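KmHsv2 (Kluyveromyces marxianus, PDB 3VU4) probably binds phosphoinositides at membranes as a seven-bladed beta-propeller of the PROPPIN family, related to the autophagy protein Atg18. Local coordinates at residues Y25-D30 and V320-H325. Sequence-based numbering, arbitrary orientation.
Sequences YEFNQD and VVVWPH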
# COMPACT_ATOMS: atom_id res chain seq x y z
N TYR A 25 -2.45 -8.97 7.58
CA TYR A 25 -1.73 -9.41 6.39
C TYR A 25 -1.12 -8.17 5.75
O TYR A 25 -1.67 -7.07 5.87
CB TYR A 25 -2.67 -10.12 5.41
CG TYR A 25 -3.83 -9.28 4.91
CD1 TYR A 25 -4.78 -8.76 5.79
CD2 TYR A 25 -3.98 -9.02 3.54
CE1 TYR A 25 -5.86 -7.98 5.33
CE2 TYR A 25 -5.05 -8.25 3.06
CZ TYR A 25 -5.98 -7.74 3.96
OH TYR A 25 -7.02 -6.97 3.50
N GLU A 26 0.01 -8.33 5.09
CA GLU A 26 0.68 -7.20 4.48
C GLU A 26 1.73 -7.69 3.50
O GLU A 26 2.28 -8.78 3.66
CB GLU A 26 1.32 -6.36 5.59
CG GLU A 26 1.89 -5.03 5.16
CD GLU A 26 0.86 -4.16 4.47
OE1 GLU A 26 0.56 -4.43 3.29
OE2 GLU A 26 0.35 -3.23 5.12
N PHE A 27 2.00 -6.89 2.46
CA PHE A 27 3.00 -7.23 1.45
C PHE A 27 4.37 -6.76 1.90
O PHE A 27 4.47 -5.87 2.75
CB PHE A 27 2.67 -6.53 0.13
CG PHE A 27 1.35 -6.92 -0.45
CD1 PHE A 27 1.25 -8.02 -1.30
CD2 PHE A 27 0.20 -6.21 -0.13
CE1 PHE A 27 0.03 -8.40 -1.82
CE2 PHE A 27 -1.03 -6.58 -0.64
CZ PHE A 27 -1.12 -7.68 -1.49
N ASN A 28 5.44 -7.33 1.35
CA ASN A 28 6.77 -6.87 1.72
C ASN A 28 7.05 -5.64 0.85
O ASN A 28 6.34 -5.41 -0.14
CB ASN A 28 7.83 -7.96 1.52
CG ASN A 28 8.07 -8.30 0.07
OD1 ASN A 28 7.36 -7.85 -0.84
ND2 ASN A 28 9.09 -9.13 -0.17
N GLN A 29 8.06 -4.86 1.20
CA GLN A 29 8.39 -3.62 0.50
C GLN A 29 8.37 -3.57 -1.04
O GLN A 29 8.12 -2.51 -1.60
CB GLN A 29 9.73 -3.09 1.01
CG GLN A 29 9.79 -2.88 2.54
CD GLN A 29 9.69 -4.18 3.33
OE1 GLN A 29 10.11 -5.24 2.86
NE2 GLN A 29 9.16 -4.10 4.54
N ASP A 30 8.63 -4.68 -1.72
CA ASP A 30 8.62 -4.67 -3.18
C ASP A 30 7.44 -5.47 -3.76
O ASP A 30 7.39 -5.75 -4.96
CB ASP A 30 9.94 -5.21 -3.73
CG ASP A 30 10.05 -6.72 -3.62
OD1 ASP A 30 9.76 -7.25 -2.52
OD2 ASP A 30 10.43 -7.37 -4.61
N VAL A 320 -2.63 -7.88 -7.93
CA VAL A 320 -3.32 -8.89 -7.15
C VAL A 320 -4.19 -8.25 -6.09
O VAL A 320 -3.93 -7.14 -5.63
CB VAL A 320 -2.34 -9.86 -6.44
CG1 VAL A 320 -1.54 -10.64 -7.44
CG2 VAL A 320 -1.43 -9.09 -5.51
N VAL A 321 -5.24 -8.97 -5.72
CA VAL A 321 -6.15 -8.51 -4.69
C VAL A 321 -6.21 -9.66 -3.69
O VAL A 321 -6.42 -10.81 -4.08
CB VAL A 321 -7.54 -8.22 -5.26
CG1 VAL A 321 -8.52 -7.90 -4.13
CG2 VAL A 321 -7.46 -7.05 -6.24
N VAL A 322 -5.98 -9.34 -2.42
CA VAL A 322 -6.02 -10.36 -1.39
C VAL A 322 -7.21 -10.12 -0.46
O VAL A 322 -7.37 -9.03 0.11
CB VAL A 322 -4.72 -10.37 -0.57
CG1 VAL A 322 -4.75 -11.50 0.47
CG2 VAL A 322 -3.55 -10.54 -1.51
N TRP A 323 -8.05 -11.14 -0.33
CA TRP A 323 -9.23 -11.06 0.52
C TRP A 323 -8.93 -11.83 1.80
O TRP A 323 -8.87 -13.07 1.79
CB TRP A 323 -10.43 -11.68 -0.18
CG TRP A 323 -10.73 -11.07 -1.52
CD1 TRP A 323 -10.38 -11.57 -2.75
CD2 TRP A 323 -11.44 -9.85 -1.76
NE1 TRP A 323 -10.84 -10.73 -3.74
CE2 TRP A 323 -11.49 -9.68 -3.16
CE3 TRP A 323 -12.04 -8.90 -0.93
CZ2 TRP A 323 -12.13 -8.58 -3.75
CZ3 TRP A 323 -12.67 -7.80 -1.52
CH2 TRP A 323 -12.71 -7.65 -2.92
N PRO A 324 -8.74 -11.13 2.93
CA PRO A 324 -8.44 -11.83 4.19
C PRO A 324 -9.49 -12.83 4.67
O PRO A 324 -9.12 -13.87 5.21
CB PRO A 324 -8.21 -10.68 5.19
CG PRO A 324 -9.05 -9.58 4.64
CD PRO A 324 -8.82 -9.67 3.14
N HIS A 325 -10.77 -12.54 4.45
CA HIS A 325 -11.86 -13.43 4.90
C HIS A 325 -11.96 -14.80 4.22
O HIS A 325 -12.44 -15.75 4.82
CB HIS A 325 -13.21 -12.71 4.82
CG HIS A 325 -13.83 -12.71 3.45
ND1 HIS A 325 -13.19 -12.18 2.34
CD2 HIS A 325 -15.02 -13.16 3.01
CE1 HIS A 325 -13.97 -12.31 1.28
NE2 HIS A 325 -15.09 -12.90 1.66
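Tyr-25 and Phe-27 pack against Val-320, Val-322 and Pro-324 in an apolar contact between the first and last blades of the seven-bladed propeller. Strand 24-27 is the innermost strand of the first blade, and strand 318-323 is the second strand of the last. The two short segments run nearly antiparallel (165°), but their axes stay 9.5 Å apart, the spacing of stacked sheets, and no hydrogen bond joins them. Alternate side chains, those of Tyr-25 and Phe-27 on one side and Val-320, Val-322 and Pro-324 on the other, meet between the strands. CB of Pro-324 sits over one face of the Tyr-25 ring, 4.0 Å from its centroid and 28° off the normal, a CH-pi contact; farther along the phenol, Tyr-25 OH reaches within 3.3 Å of Pro-324 CD. With chi1 at 60°, Tyr-25 holds CG between its own backbone N and carbonyl carbon, and the ring lies across the proline while CD2 meets Val-322 CG1 at 4.0 Å. The branches of Val-322 divide the work: CG1 serves the tyrosine, whereas CG2 approaches Phe-27 CZ at 3.8 Å. Phe-27 CE1 then touches CG2 of Val-320 at 4.0 Å. Lys-310, on the inner strand of the last blade, adds a cation-pi interaction with Tyr-25 and a hydrogen bond to its carbonyl oxygen. A serine in place of Tyr-25 would probably leave Pro-324 without its aromatic platform, Lys-310 without its pi partner and a gap beside Val-322. Between these segments the blades are therefore joined by dispersion and CH-pi contacts, consistent with two blades, each built from its own consecutive strands, meeting here through side chains and not through shared strand pairing.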